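Local coordinates for lipoprotein (Streptococcus pneumoniae, PDB 3CX3), which binds zinc and, as a lipoprotein related to ABC-transporter binding proteins, probably delivers the ion for uptake by the pneumococcus, at residues A[11-17]-A[59-65]; A[18-22]-A[263-268]; A[132-137]-A[151-157]; A[157-161]-A[267-271]. All coordinates share one frame; numbering follows the deposited sequence.

Interaction 1: A[11-17]-A[59-65]; sequences MKIVTSF and ADVFVYH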
loop_
_atom_site.group_PDB
_atom_site.type_symbol
_atom_site.label_atom_id
_atom_site.label_comp_id
_atom_site.label_asym_id
_atom_site.label_seq_id
_atom_site.Cartn_x
_atom_site.Cartn_y
_atom_site.Cartn_z
HETATM N N MSE A 11 8.541 0.535 -22.890
HETATM C CA MSE A 11 8.473 -0.833 -22.369
HETATM C C MSE A 11 7.095 -1.139 -21.814
HETATM O O MSE A 11 6.619 -0.426 -20.928
HETATM C CB MSE A 11 9.486 -1.048 -21.246
HETATM C CG MSE A 11 10.798 -1.660 -21.673
HETATM SE SE MSE A 11 11.861 -2.217 -20.122
HETATM C CE MSE A 11 11.765 -0.614 -19.006
ATOM N N LYS A 12 6.473 -2.204 -22.320
ATOM C CA LYS A 12 5.174 -2.659 -21.820
ATOM C C LYS A 12 5.367 -3.232 -20.407
ATOM O O LYS A 12 6.140 -4.188 -20.210
ATOM C CB LYS A 12 4.558 -3.697 -22.763
ATOM C CG LYS A 12 3.053 -3.926 -22.556
ATOM C CD LYS A 12 2.481 -5.013 -23.485
ATOM C CE LYS A 12 1.963 -4.409 -24.790
ATOM N NZ LYS A 12 0.710 -5.081 -25.307
ATOM N N ILE A 13 4.675 -2.630 -19.436
ATOM C CA ILE A 13 4.893 -2.926 -18.012
ATOM C C ILE A 13 3.574 -3.224 -17.294
ATOM O O ILE A 13 2.668 -2.399 -17.261
ATOM C CB ILE A 13 5.686 -1.781 -17.284
ATOM C CG1 ILE A 13 7.166 -1.800 -17.679
ATOM C CG2 ILE A 13 5.547 -1.877 -15.793
ATOM C CD1 ILE A 13 7.923 -0.534 -17.296
ATOM N N VAL A 14 3.483 -4.431 -16.739
ATOM C CA VAL A 14 2.342 -4.821 -15.940
ATOM C C VAL A 14 2.704 -4.733 -14.454
ATOM O O VAL A 14 3.861 -4.892 -14.037
ATOM C CB VAL A 14 1.750 -6.190 -16.373
ATOM C CG1 VAL A 14 0.583 -6.594 -15.484
ATOM C CG2 VAL A 14 1.255 -6.113 -17.808
ATOM N N THR A 15 1.675 -4.485 -13.665
ATOM C CA THR A 15 1.813 -3.956 -12.332
ATOM C C THR A 15 0.718 -4.552 -11.474
ATOM O O THR A 15 -0.395 -4.742 -11.955
ATOM C CB THR A 15 1.749 -2.451 -12.458
ATOM O OG1 THR A 15 3.092 -1.930 -12.379
ATOM C CG2 THR A 15 0.836 -1.838 -11.452
ATOM N N SER A 16 1.027 -4.887 -10.227
ATOM C CA SER A 16 0.092 -5.702 -9.446
ATOM C C SER A 16 -1.115 -4.908 -9.000
ATOM O O SER A 16 -2.248 -5.208 -9.421
ATOM C CB SER A 16 0.759 -6.452 -8.296
ATOM O OG SER A 16 1.487 -5.600 -7.447
ATOM N N PHE A 17 -0.865 -3.880 -8.188
ATOM C CA PHE A 17 -1.921 -3.024 -7.655
ATOM C C PHE A 17 -1.416 -1.577 -7.523
ATOM O O PHE A 17 -0.309 -1.295 -7.976
ATOM C CB PHE A 17 -2.543 -3.636 -6.384
ATOM C CG PHE A 17 -1.780 -3.380 -5.115
ATOM C CD1 PHE A 17 -0.452 -3.822 -4.956
ATOM C CD2 PHE A 17 -2.411 -2.755 -4.050
ATOM C CE1 PHE A 17 0.251 -3.597 -3.755
ATOM C CE2 PHE A 17 -1.733 -2.518 -2.867
ATOM C CZ PHE A 17 -0.380 -2.960 -2.712
ATOM N N ALA A 59 3.870 -9.196 -21.266
ATOM C CA ALA A 59 4.535 -7.916 -21.010
ATOM C C ALA A 59 6.048 -8.035 -21.184
ATOM O O ALA A 59 6.566 -9.151 -21.319
ATOM C CB ALA A 59 4.205 -7.433 -19.594
ATOM N N ASP A 60 6.747 -6.894 -21.195
ATOM C CA ASP A 60 8.218 -6.873 -21.094
ATOM C C ASP A 60 8.673 -6.919 -19.631
ATOM O O ASP A 60 9.693 -7.514 -19.303
ATOM C CB ASP A 60 8.788 -5.603 -21.731
ATOM C CG ASP A 60 8.535 -5.526 -23.223
ATOM O OD1 ASP A 60 9.182 -6.289 -23.985
ATOM O OD2 ASP A 60 7.712 -4.672 -23.624
ATOM N N VAL A 61 7.914 -6.258 -18.763
ATOM C CA VAL A 61 8.260 -6.148 -17.344
ATOM C C VAL A 61 7.033 -6.344 -16.471
ATOM O O VAL A 61 5.978 -5.790 -16.747
ATOM C CB VAL A 61 8.915 -4.768 -17.007
ATOM C CG1 VAL A 61 9.072 -4.580 -15.495
ATOM C CG2 VAL A 61 10.262 -4.598 -17.753
ATOM N N PHE A 62 7.171 -7.144 -15.416
ATOM C CA PHE A 62 6.126 -7.221 -14.415
ATOM C C PHE A 62 6.631 -6.880 -13.026
ATOM O O PHE A 62 7.645 -7.424 -12.554
ATOM C CB PHE A 62 5.436 -8.578 -14.425
ATOM C CG PHE A 62 4.363 -8.713 -13.375
ATOM C CD1 PHE A 62 3.177 -7.973 -13.470
ATOM C CD2 PHE A 62 4.530 -9.576 -12.301
ATOM C CE1 PHE A 62 2.184 -8.102 -12.511
ATOM C CE2 PHE A 62 3.521 -9.716 -11.333
ATOM C CZ PHE A 62 2.356 -8.976 -11.439
ATOM N N VAL A 63 5.901 -5.974 -12.378
ATOM C CA VAL A 63 6.300 -5.422 -11.087
ATOM C C VAL A 63 5.249 -5.655 -10.020
ATOM O O VAL A 63 4.106 -5.193 -10.165
ATOM C CB VAL A 63 6.598 -3.900 -11.179
ATOM C CG1 VAL A 63 7.001 -3.350 -9.840
ATOM C CG2 VAL A 63 7.693 -3.628 -12.185
ATOM N N TYR A 64 5.636 -6.377 -8.961
ATOM C CA TYR A 64 4.774 -6.538 -7.799
ATOM C C TYR A 64 5.423 -5.964 -6.532
ATOM O O TYR A 64 6.562 -5.485 -6.581
ATOM C CB TYR A 64 4.261 -8.001 -7.650
ATOM C CG TYR A 64 5.299 -8.986 -7.212
ATOM C CD1 TYR A 64 6.242 -9.476 -8.097
ATOM C CD2 TYR A 64 5.349 -9.419 -5.891
ATOM C CE1 TYR A 64 7.204 -10.379 -7.675
ATOM C CE2 TYR A 64 6.309 -10.318 -5.463
ATOM C CZ TYR A 64 7.236 -10.785 -6.364
ATOM O OH TYR A 64 8.194 -11.686 -5.938
ATOM N N HIS A 65 4.691 -5.965 -5.413
ATOM C CA HIS A 65 5.187 -5.385 -4.156
ATOM C C HIS A 65 6.159 -6.323 -3.459
ATOM O O HIS A 65 7.318 -5.958 -3.272
ATOM C CB HIS A 65 4.022 -4.971 -3.242
ATOM C CG HIS A 65 4.420 -4.525 -1.860
ATOM N ND1 HIS A 65 5.135 -3.369 -1.615
ATOM C CD2 HIS A 65 4.139 -5.052 -0.640
ATOM C CE1 HIS A 65 5.321 -3.230 -0.308
ATOM N NE2 HIS A 65 4.708 -4.226 0.306
#

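Interaction 2: A[18-22]-A[263-268]; sequences YPIYA and QNDKTY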
loop_
_atom_site.group_PDB
_atom_site.type_symbol
_atom_site.label_atom_id
_atom_site.label_comp_id
_atom_site.label_asym_id
_atom_site.label_seq_id
_atom_site.Cartn_x
_atom_site.Cartn_y
_atom_site.Cartn_z
ATOM N N TYR A 18 -2.219 -0.677 -6.949
ATOM C CA TYR A 18 -2.010 0.770 -7.099
ATOM C C TYR A 18 -0.679 1.387 -6.627
ATOM O O TYR A 18 -0.068 2.146 -7.382
ATOM C CB TYR A 18 -3.170 1.595 -6.542
ATOM C CG TYR A 18 -2.808 3.058 -6.468
ATOM C CD1 TYR A 18 -2.815 3.843 -7.620
ATOM C CD2 TYR A 18 -2.429 3.658 -5.258
ATOM C CE1 TYR A 18 -2.484 5.207 -7.573
ATOM C CE2 TYR A 18 -2.079 5.021 -5.198
ATOM C CZ TYR A 18 -2.112 5.782 -6.369
ATOM O OH TYR A 18 -1.785 7.111 -6.378
ATOM N N PRO A 19 -0.265 1.152 -5.356
ATOM C CA PRO A 19 0.996 1.783 -4.945
ATOM C C PRO A 19 2.097 1.451 -5.930
ATOM O O PRO A 19 3.015 2.232 -6.103
ATOM C CB PRO A 19 1.295 1.140 -3.589
ATOM C CG PRO A 19 -0.031 0.717 -3.059
ATOM C CD PRO A 19 -0.885 0.382 -4.256
ATOM N N ILE A 20 1.993 0.292 -6.566
ATOM C CA ILE A 20 2.982 -0.141 -7.553
ATOM C C ILE A 20 2.741 0.589 -8.886
ATOM O O ILE A 20 3.669 1.154 -9.472
ATOM C CB ILE A 20 2.943 -1.678 -7.752
ATOM C CG1 ILE A 20 3.651 -2.414 -6.615
ATOM C CG2 ILE A 20 3.648 -2.042 -9.009
ATOM C CD1 ILE A 20 3.624 -1.711 -5.289
ATOM N N TYR A 21 1.493 0.565 -9.355
ATOM C CA TYR A 21 1.092 1.310 -10.539
ATOM C C TYR A 21 1.704 2.696 -10.516
ATOM O O TYR A 21 2.441 3.074 -11.432
ATOM C CB TYR A 21 -0.433 1.425 -10.589
ATOM C CG TYR A 21 -0.964 2.102 -11.830
ATOM C CD1 TYR A 21 -0.698 1.583 -13.100
ATOM C CD2 TYR A 21 -1.746 3.263 -11.736
ATOM C CE1 TYR A 21 -1.179 2.200 -14.242
ATOM C CE2 TYR A 21 -2.236 3.888 -12.873
ATOM C CZ TYR A 21 -1.951 3.347 -14.126
ATOM O OH TYR A 21 -2.443 3.953 -15.260
ATOM N N ALA A 22 1.413 3.407 -9.427
ATOM C CA ALA A 22 1.695 4.813 -9.259
ATOM C C ALA A 22 3.165 5.098 -9.116
ATOM O O ALA A 22 3.634 6.159 -9.498
ATOM C CB ALA A 22 0.969 5.324 -8.053
ATOM N N GLN A 263 -9.069 6.571 -8.298
ATOM C CA GLN A 263 -8.407 7.370 -9.325
ATOM C C GLN A 263 -8.156 8.854 -9.042
ATOM O O GLN A 263 -7.054 9.187 -8.576
ATOM C CB GLN A 263 -8.806 7.050 -10.763
ATOM C CG GLN A 263 -7.735 6.162 -11.439
ATOM C CD GLN A 263 -6.312 6.258 -10.789
ATOM O OE1 GLN A 263 -5.791 7.345 -10.528
ATOM N NE2 GLN A 263 -5.694 5.108 -10.553
ATOM N N ASN A 264 -9.140 9.724 -9.283
ATOM C CA ASN A 264 -8.893 11.168 -9.289
ATOM C C ASN A 264 -7.689 11.488 -10.195
ATOM O O ASN A 264 -7.335 10.684 -11.059
ATOM C CB ASN A 264 -8.733 11.733 -7.854
ATOM C CG ASN A 264 -7.518 11.155 -7.095
ATOM O OD1 ASN A 264 -6.395 11.112 -7.611
ATOM N ND2 ASN A 264 -7.751 10.721 -5.860
ATOM N N ASP A 265 -7.067 12.648 -10.014
ATOM C CA ASP A 265 -5.832 12.964 -10.726
ATOM C C ASP A 265 -4.619 12.670 -9.848
ATOM O O ASP A 265 -3.619 12.120 -10.320
ATOM C CB ASP A 265 -5.811 14.432 -11.167
ATOM C CG ASP A 265 -6.876 14.751 -12.213
ATOM O OD1 ASP A 265 -8.057 14.948 -11.829
ATOM O OD2 ASP A 265 -6.522 14.814 -13.419
ATOM N N LYS A 266 -4.757 13.011 -8.566
ATOM C CA LYS A 266 -3.671 13.083 -7.576
ATOM C C LYS A 266 -2.513 12.100 -7.755
ATOM O O LYS A 266 -2.694 10.976 -8.219
ATOM C CB LYS A 266 -4.239 12.969 -6.153
ATOM C CG LYS A 266 -5.510 13.785 -5.899
ATOM C CD LYS A 266 -6.159 13.394 -4.583
ATOM C CE LYS A 266 -6.045 14.490 -3.526
ATOM N NZ LYS A 266 -4.661 15.007 -3.343
ATOM N N THR A 267 -1.325 12.559 -7.361
ATOM C CA THR A 267 -0.079 11.798 -7.399
ATOM C C THR A 267 -0.205 10.650 -6.385
ATOM O O THR A 267 -1.270 10.479 -5.804
ATOM C CB THR A 267 1.114 12.767 -7.078
ATOM O OG1 THR A 267 2.170 12.599 -8.029
ATOM C CG2 THR A 267 1.667 12.558 -5.708
ATOM N N TYR A 268 0.838 9.848 -6.171
ATOM C CA TYR A 268 0.772 8.863 -5.079
ATOM C C TYR A 268 0.893 9.574 -3.739
ATOM O O TYR A 268 0.017 9.448 -2.877
ATOM C CB TYR A 268 1.841 7.775 -5.192
ATOM C CG TYR A 268 1.823 6.847 -4.002
ATOM C CD1 TYR A 268 0.840 5.877 -3.874
ATOM C CD2 TYR A 268 2.767 6.956 -2.992
ATOM C CE1 TYR A 268 0.795 5.042 -2.777
ATOM C CE2 TYR A 268 2.732 6.107 -1.887
ATOM C CZ TYR A 268 1.741 5.155 -1.794
ATOM O OH TYR A 268 1.680 4.324 -0.712
#

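Interaction 3: A[132-137]-A[151-157]; sequences AQIIAD and QKNAQAF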
loop_
_atom_site.group_PDB
_atom_site.type_symbol
_atom_site.label_atom_id
_atom_site.label_comp_id
_atom_site.label_asym_id
_atom_site.label_seq_id
_atom_site.Cartn_x
_atom_site.Cartn_y
_atom_site.Cartn_z
ATOM N N ALA A 132 10.507 3.166 -4.143
ATOM C CA ALA A 132 10.723 3.943 -5.378
ATOM C C ALA A 132 12.122 3.733 -5.941
ATOM O O ALA A 132 12.281 3.485 -7.136
ATOM C CB ALA A 132 10.512 5.412 -5.093
ATOM N N GLN A 133 13.123 3.851 -5.060
ATOM C CA GLN A 133 14.539 3.587 -5.372
ATOM C C GLN A 133 14.777 2.204 -5.976
ATOM O O GLN A 133 15.272 2.087 -7.105
ATOM C CB GLN A 133 15.402 3.723 -4.106
ATOM C CG GLN A 133 16.145 5.017 -3.979
ATOM C CD GLN A 133 17.486 4.975 -4.682
ATOM O OE1 GLN A 133 17.547 5.008 -5.904
ATOM N NE2 GLN A 133 18.572 4.887 -3.906
ATOM N N ILE A 134 14.432 1.167 -5.211
ATOM C CA ILE A 134 14.549 -0.216 -5.677
ATOM C C ILE A 134 13.974 -0.321 -7.078
ATOM O O ILE A 134 14.576 -0.931 -7.957
ATOM C CB ILE A 134 13.819 -1.224 -4.763
ATOM C CG1 ILE A 134 14.297 -1.081 -3.311
ATOM C CG2 ILE A 134 14.044 -2.638 -5.288
ATOM C CD1 ILE A 134 13.500 -1.867 -2.253
ATOM N N ILE A 135 12.818 0.296 -7.281
ATOM C CA ILE A 135 12.144 0.249 -8.570
ATOM C C ILE A 135 13.055 0.817 -9.646
ATOM O O ILE A 135 13.337 0.141 -10.652
ATOM C CB ILE A 135 10.761 0.961 -8.529
ATOM C CG1 ILE A 135 9.755 0.098 -7.751
ATOM C CG2 ILE A 135 10.273 1.293 -9.937
ATOM C CD1 ILE A 135 8.370 0.709 -7.561
ATOM N N ALA A 136 13.535 2.042 -9.414
ATOM C CA ALA A 136 14.429 2.700 -10.359
ATOM C C ALA A 136 15.656 1.840 -10.621
ATOM O O ALA A 136 15.966 1.576 -11.762
ATOM C CB ALA A 136 14.818 4.094 -9.860
ATOM N N ASP A 137 16.319 1.373 -9.560
ATOM C CA ASP A 137 17.482 0.482 -9.699
ATOM C C ASP A 137 17.225 -0.698 -10.636
ATOM O O ASP A 137 17.929 -0.882 -11.650
ATOM C CB ASP A 137 17.939 -0.034 -8.334
ATOM C CG ASP A 137 18.570 1.058 -7.472
ATOM O OD1 ASP A 137 19.096 0.739 -6.386
ATOM O OD2 ASP A 137 18.551 2.238 -7.882
ATOM N N GLN A 151 16.453 7.359 -12.058
ATOM C CA GLN A 151 17.104 7.792 -10.823
ATOM C C GLN A 151 16.709 9.210 -10.365
ATOM O O GLN A 151 16.752 9.507 -9.163
ATOM C CB GLN A 151 18.625 7.661 -10.926
ATOM C CG GLN A 151 19.121 6.246 -11.223
ATOM C CD GLN A 151 18.714 5.216 -10.175
ATOM O OE1 GLN A 151 18.909 5.419 -8.983
ATOM N NE2 GLN A 151 18.160 4.096 -10.625
ATOM N N LYS A 152 16.318 10.073 -11.302
ATOM C CA LYS A 152 15.896 11.430 -10.932
ATOM C C LYS A 152 14.388 11.520 -10.602
ATOM O O LYS A 152 13.981 12.256 -9.694
ATOM C CB LYS A 152 16.351 12.474 -11.970
ATOM C CG LYS A 152 16.223 13.939 -11.486
ATOM C CD LYS A 152 17.483 14.803 -11.781
ATOM C CE LYS A 152 18.394 15.004 -10.549
ATOM N NZ LYS A 152 18.757 13.725 -9.859
ATOM N N ASN A 153 13.570 10.757 -11.319
ATOM C CA ASN A 153 12.162 10.629 -10.964
ATOM C C ASN A 153 11.969 10.086 -9.553
ATOM O O ASN A 153 11.243 10.678 -8.744
ATOM C CB ASN A 153 11.431 9.758 -11.977
ATOM C CG ASN A 153 11.230 10.460 -13.291
ATOM O OD1 ASN A 153 11.622 11.605 -13.450
ATOM N ND2 ASN A 153 10.619 9.776 -14.243
ATOM N N ALA A 154 12.631 8.965 -9.269
ATOM C CA ALA A 154 12.723 8.414 -7.915
ATOM C C ALA A 154 13.268 9.421 -6.900
ATOM O O ALA A 154 12.762 9.514 -5.780
ATOM C CB ALA A 154 13.584 7.180 -7.924
ATOM N N GLN A 155 14.284 10.177 -7.313
ATOM C CA GLN A 155 14.983 11.134 -6.461
ATOM C C GLN A 155 14.111 12.264 -5.950
ATOM O O GLN A 155 14.185 12.650 -4.767
ATOM C CB GLN A 155 16.180 11.713 -7.205
ATOM C CG GLN A 155 17.393 11.846 -6.320
ATOM C CD GLN A 155 17.448 10.733 -5.290
ATOM O OE1 GLN A 155 17.258 10.975 -4.095
ATOM N NE2 GLN A 155 17.663 9.498 -5.753
ATOM N N ALA A 156 13.304 12.807 -6.857
ATOM C CA ALA A 156 12.301 13.787 -6.495
ATOM C C ALA A 156 11.342 13.116 -5.536
ATOM O O ALA A 156 10.996 13.685 -4.500
ATOM C CB ALA A 156 11.546 14.269 -7.729
ATOM N N PHE A 157 10.927 11.897 -5.876
ATOM C CA PHE A 157 9.883 11.228 -5.127
ATOM C C PHE A 157 10.342 11.149 -3.674
ATOM O O PHE A 157 9.710 11.735 -2.785
ATOM C CB PHE A 157 9.581 9.857 -5.742
ATOM C CG PHE A 157 8.445 9.110 -5.087
ATOM C CD1 PHE A 157 7.146 9.194 -5.603
ATOM C CD2 PHE A 157 8.675 8.295 -3.986
ATOM C CE1 PHE A 157 6.099 8.486 -5.025
ATOM C CE2 PHE A 157 7.640 7.582 -3.384
ATOM C CZ PHE A 157 6.349 7.666 -3.903
#

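Interaction 4: A[157-161]-A[267-271]; sequences FIKKA and TYLEN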
loop_
_atom_site.group_PDB
_atom_site.type_symbol
_atom_site.label_atom_id
_atom_site.label_comp_id
_atom_site.label_asym_id
_atom_site.label_seq_id
_atom_site.Cartn_x
_atom_site.Cartn_y
_atom_site.Cartn_z
ATOM N N PHE A 157 10.927 11.897 -5.876
ATOM C CA PHE A 157 9.883 11.228 -5.127
ATOM C C PHE A 157 10.342 11.149 -3.674
ATOM O O PHE A 157 9.710 11.735 -2.785
ATOM C CB PHE A 157 9.581 9.857 -5.742
ATOM C CG PHE A 157 8.445 9.110 -5.087
ATOM C CD1 PHE A 157 7.146 9.194 -5.603
ATOM C CD2 PHE A 157 8.675 8.295 -3.986
ATOM C CE1 PHE A 157 6.099 8.486 -5.025
ATOM C CE2 PHE A 157 7.640 7.582 -3.384
ATOM C CZ PHE A 157 6.349 7.666 -3.903
ATOM N N ILE A 158 11.475 10.492 -3.447
ATOM C CA ILE A 158 11.988 10.331 -2.086
ATOM C C ILE A 158 12.096 11.669 -1.372
ATOM O O ILE A 158 11.876 11.734 -0.176
ATOM C CB ILE A 158 13.312 9.461 -1.986
ATOM C CG1 ILE A 158 14.570 10.307 -1.758
ATOM C CG2 ILE A 158 13.468 8.496 -3.172
ATOM C CD1 ILE A 158 15.051 10.333 -0.297
ATOM N N LYS A 159 12.395 12.730 -2.122
ATOM C CA LYS A 159 12.543 14.086 -1.575
ATOM C C LYS A 159 11.225 14.665 -1.076
ATOM O O LYS A 159 11.165 15.250 0.007
ATOM C CB LYS A 159 13.138 15.016 -2.628
ATOM C CG LYS A 159 13.177 16.494 -2.245
ATOM C CD LYS A 159 12.912 17.388 -3.458
ATOM C CE LYS A 159 11.645 16.965 -4.223
ATOM N NZ LYS A 159 10.857 18.155 -4.643
ATOM N N LYS A 160 10.168 14.518 -1.870
ATOM C CA LYS A 160 8.860 15.037 -1.478
ATOM C C LYS A 160 8.173 14.076 -0.512
ATOM O O LYS A 160 7.131 14.396 0.055
ATOM C CB LYS A 160 7.976 15.385 -2.695
ATOM C CG LYS A 160 7.912 14.327 -3.802
ATOM C CD LYS A 160 7.252 14.871 -5.068
ATOM C CE LYS A 160 7.696 14.105 -6.330
ATOM N NZ LYS A 160 7.221 12.685 -6.409
ATOM N N ALA A 161 8.772 12.906 -0.321
ATOM C CA ALA A 161 8.344 11.986 0.725
ATOM C C ALA A 161 8.955 12.378 2.064
ATOM O O ALA A 161 8.247 12.450 3.068
ATOM C CB ALA A 161 8.696 10.535 0.367
ATOM N N THR A 267 -1.325 12.559 -7.361
ATOM C CA THR A 267 -0.079 11.798 -7.399
ATOM C C THR A 267 -0.205 10.650 -6.385
ATOM O O THR A 267 -1.270 10.479 -5.804
ATOM C CB THR A 267 1.114 12.767 -7.078
ATOM O OG1 THR A 267 2.170 12.599 -8.029
ATOM C CG2 THR A 267 1.667 12.558 -5.708
ATOM N N TYR A 268 0.838 9.848 -6.171
ATOM C CA TYR A 268 0.772 8.863 -5.079
ATOM C C TYR A 268 0.893 9.574 -3.739
ATOM O O TYR A 268 0.017 9.448 -2.877
ATOM C CB TYR A 268 1.841 7.775 -5.192
ATOM C CG TYR A 268 1.823 6.847 -4.002
ATOM C CD1 TYR A 268 0.840 5.877 -3.874
ATOM C CD2 TYR A 268 2.767 6.956 -2.992
ATOM C CE1 TYR A 268 0.795 5.042 -2.777
ATOM C CE2 TYR A 268 2.732 6.107 -1.887
ATOM C CZ TYR A 268 1.741 5.155 -1.794
ATOM O OH TYR A 268 1.680 4.324 -0.712
ATOM N N LEU A 269 1.977 10.333 -3.585
ATOM C CA LEU A 269 2.255 11.070 -2.366
ATOM C C LEU A 269 1.158 12.071 -1.997
ATOM O O LEU A 269 0.885 12.297 -0.811
ATOM C CB LEU A 269 3.616 11.745 -2.454
ATOM C CG LEU A 269 4.767 10.760 -2.229
ATOM C CD1 LEU A 269 6.112 11.442 -2.403
ATOM C CD2 LEU A 269 4.670 10.087 -0.852
ATOM N N GLU A 270 0.522 12.642 -3.014
ATOM C CA GLU A 270 -0.646 13.490 -2.837
ATOM C C GLU A 270 -1.819 12.747 -2.179
ATOM O O GLU A 270 -2.500 13.325 -1.328
ATOM C CB GLU A 270 -1.048 14.123 -4.169
ATOM C CG GLU A 270 -0.064 15.200 -4.611
ATOM C CD GLU A 270 -0.393 15.852 -5.936
ATOM O OE1 GLU A 270 0.304 16.833 -6.266
ATOM O OE2 GLU A 270 -1.323 15.402 -6.649
ATOM N N ASN A 271 -2.042 11.479 -2.558
ATOM C CA ASN A 271 -3.058 10.621 -1.912
ATOM C C ASN A 271 -2.664 10.126 -0.510
ATOM O O ASN A 271 -3.517 10.040 0.401
ATOM C CB ASN A 271 -3.394 9.396 -2.773
ATOM C CG ASN A 271 -4.312 9.711 -3.938
ATOM O OD1 ASN A 271 -5.474 10.094 -3.764
ATOM N ND2 ASN A 271 -3.804 9.496 -5.141
#

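Interaction 1: A[11-17]-A[59-65]
Val14 and Phe62 are paired on neighbouring parallel strands, 12-15 and 61-64, in the four-stranded sheet of the N-terminal lobe. The Phe62 side chain starts anti to its backbone N (chi1 179°) and reaches across the strand pair. Its CB and CG pass Val14 O at 4.0 and 3.9 Å. CD1 comes closest, 3.2 Å from Val14 O; Val14 CG1, crossing obliquely, is 3.6 Å from the same Phe62 CD1. CE1 goes on past Val14 CG1 to Thr15 N, and CZ ends near Ser16 CB. On the other sheet face, the CG1 arm of Ile13 lies beside Val61 CB (3.5 Å), two branched side chains pointing the same way. The backbones exchange parallel-strand bonds: Val14 N to Val61 O, and Val63 N to Val14 O. At the strand start Lys12 O receives both Asp60 N (2.9 Å) and Val61 N (3.1 Å), while Asp60 OD2 takes Lys12 N on its anti lone pair. Asp60 thus gives and accepts where helix 50-58 hands over to its strand. Beta-branched residues and Phe suit the buried middle; the forked bond on Lys12 O and the Asp60 carboxylate help hold the partly exposed end, so hydrophobic burial and directional bonds work together.

Interaction 2: A[18-22]-A[263-268]
Thr267 O lies 3.5 Å from Tyr18 OH at an angle too poor for a hydrogen bond; Asn271 ND2 bridges the two, with a weak bond to each oxygen, and Asn271 N adds another weak bond to Thr267 O. In the ZnuA-like (cluster A-I) fold of ABC-transporter metal-binding proteins, two lobes joined by a long helix, helix 18-28 of the N-terminal lobe meets the loop leading into the C-terminal helix 268-281. Tyr18 and Tyr268 form the main contact. Their rings are oblique, planes 37° apart and centroids separated by 5.7 Å, and Tyr18 CE2 approaches the edge of the Tyr268 ring. Tyrosine suits both places, since its ring packs while its hydroxyl finds a polar partner; Tyr268 OH bonds to Trp122 O. The small residues Pro19 and Ala22 let the Tyr268 ring settle against the first helical turn. Its CE1 lies 4.0 Å from Pro19 CB, a proline well placed where no amide hydrogen is needed. One turn along, Ala22 CB touches Tyr268 CB at 3.9 Å.

Interaction 3: A[132-137]-A[151-157]
Ala132 and Ala136, one turn apart on helix 125-142, turn their methyl groups toward Ala154 and Phe157 of helix 147-173, the long helix that joins the two lobes, as in this family. The two helices form an antiparallel hairpin, the segments running at 178° to each other with axes 8.9 Å apart at closest approach.

The apolar contacts lie along the buried side of the interface. Ala154 CB sits 3.8 Å from Ala136 CB and 4.0 Å from Ala132 O, so it rests against both a methyl and the backbone of the facing helix. Small alanines suit this spacing because their short side chains allow the backbones to come near. Phe157 leaves its helix with CG anti to the backbone N (chi1 -176°), which sends the ring toward Ala132; its CD2 meets Ala132 CB at 3.6 Å, the methyl coming in obliquely. Met23 of helix 18-28 packs on both Ala132 and Phe157.

The polar contacts lie on the side nearer solvent. Gln151, bent at chi2, folds its amide over Ala136 toward Asp137, with CD 3.8 Å from Asp137 OD2. Flexible glutamines can span the gap where the helices meet solvent. These turns of the hairpin are consequently joined by a close alanine fit, with polar side chains gathered on the solvent side.

Interaction 4: A[157-161]-A[267-271]
Leu269 stands over the face of the Phe157 ring: its CD1 lies 3.9 Å from the ring centroid and only 9° off the normal, a CH-pi contact between the C-terminal helix 268-281 and helix 147-173, the long lobe-joining helix of this family. Tyr268 takes a different side of the same ring, its CD2 lying in the plane at the edge, 3.8 Å from Phe157 CZ. Face and edge of one phenyl group are therefore met by consecutive residues. Leu269 has CG anti to its carbonyl carbon (chi1 -77°), and chi2 of 177° extends CD1 over the ring. CG itself is 3.8 Å from Phe157 CE1, and the CD1 branch also touches Phe157 O (3.6 Å), Lys160 CG (3.7 Å) and Ala161 CB (3.9 Å). A forked leucine fits such a groove, Ala161 leaves room for it, and Lys160 adds its aliphatic stem. At the helix start, Thr267 N gives a nearly straight 2.9 Å hydrogen bond to Glu270 OE2, received from above the carboxylate plane; it ties down the first turn. Across the interface no hydrogen bond forms, so cohesion here comes from dispersion and CH-pi attraction among largely buried carbon groups.

Overall arrangement
Interaction 1 pairs two strands of the N-terminal parallel sheet, and helix 18-28, following directly on strand 12-15, leads to interaction 2, with centres about 15 Å apart; Ile20 packs there on Thr15 and Val63. Interactions 2 and 4 share Thr267 and Tyr268, and their centres are about 10 Å apart. Phe157 joins interaction 4 to interaction 3, centres about 11 Å apart, along helix 147-173, while the centres of interactions 1 and 4 are about 20 Å apart without touching. Along the chain, interaction 3 is nested within the loop closed by interaction 2. The C-terminal helix thus returns to the N-terminal lobe, consistent with a two-lobed binder, probably tied together by the long helix, holding zinc through His44, His120, His184 and Glu259.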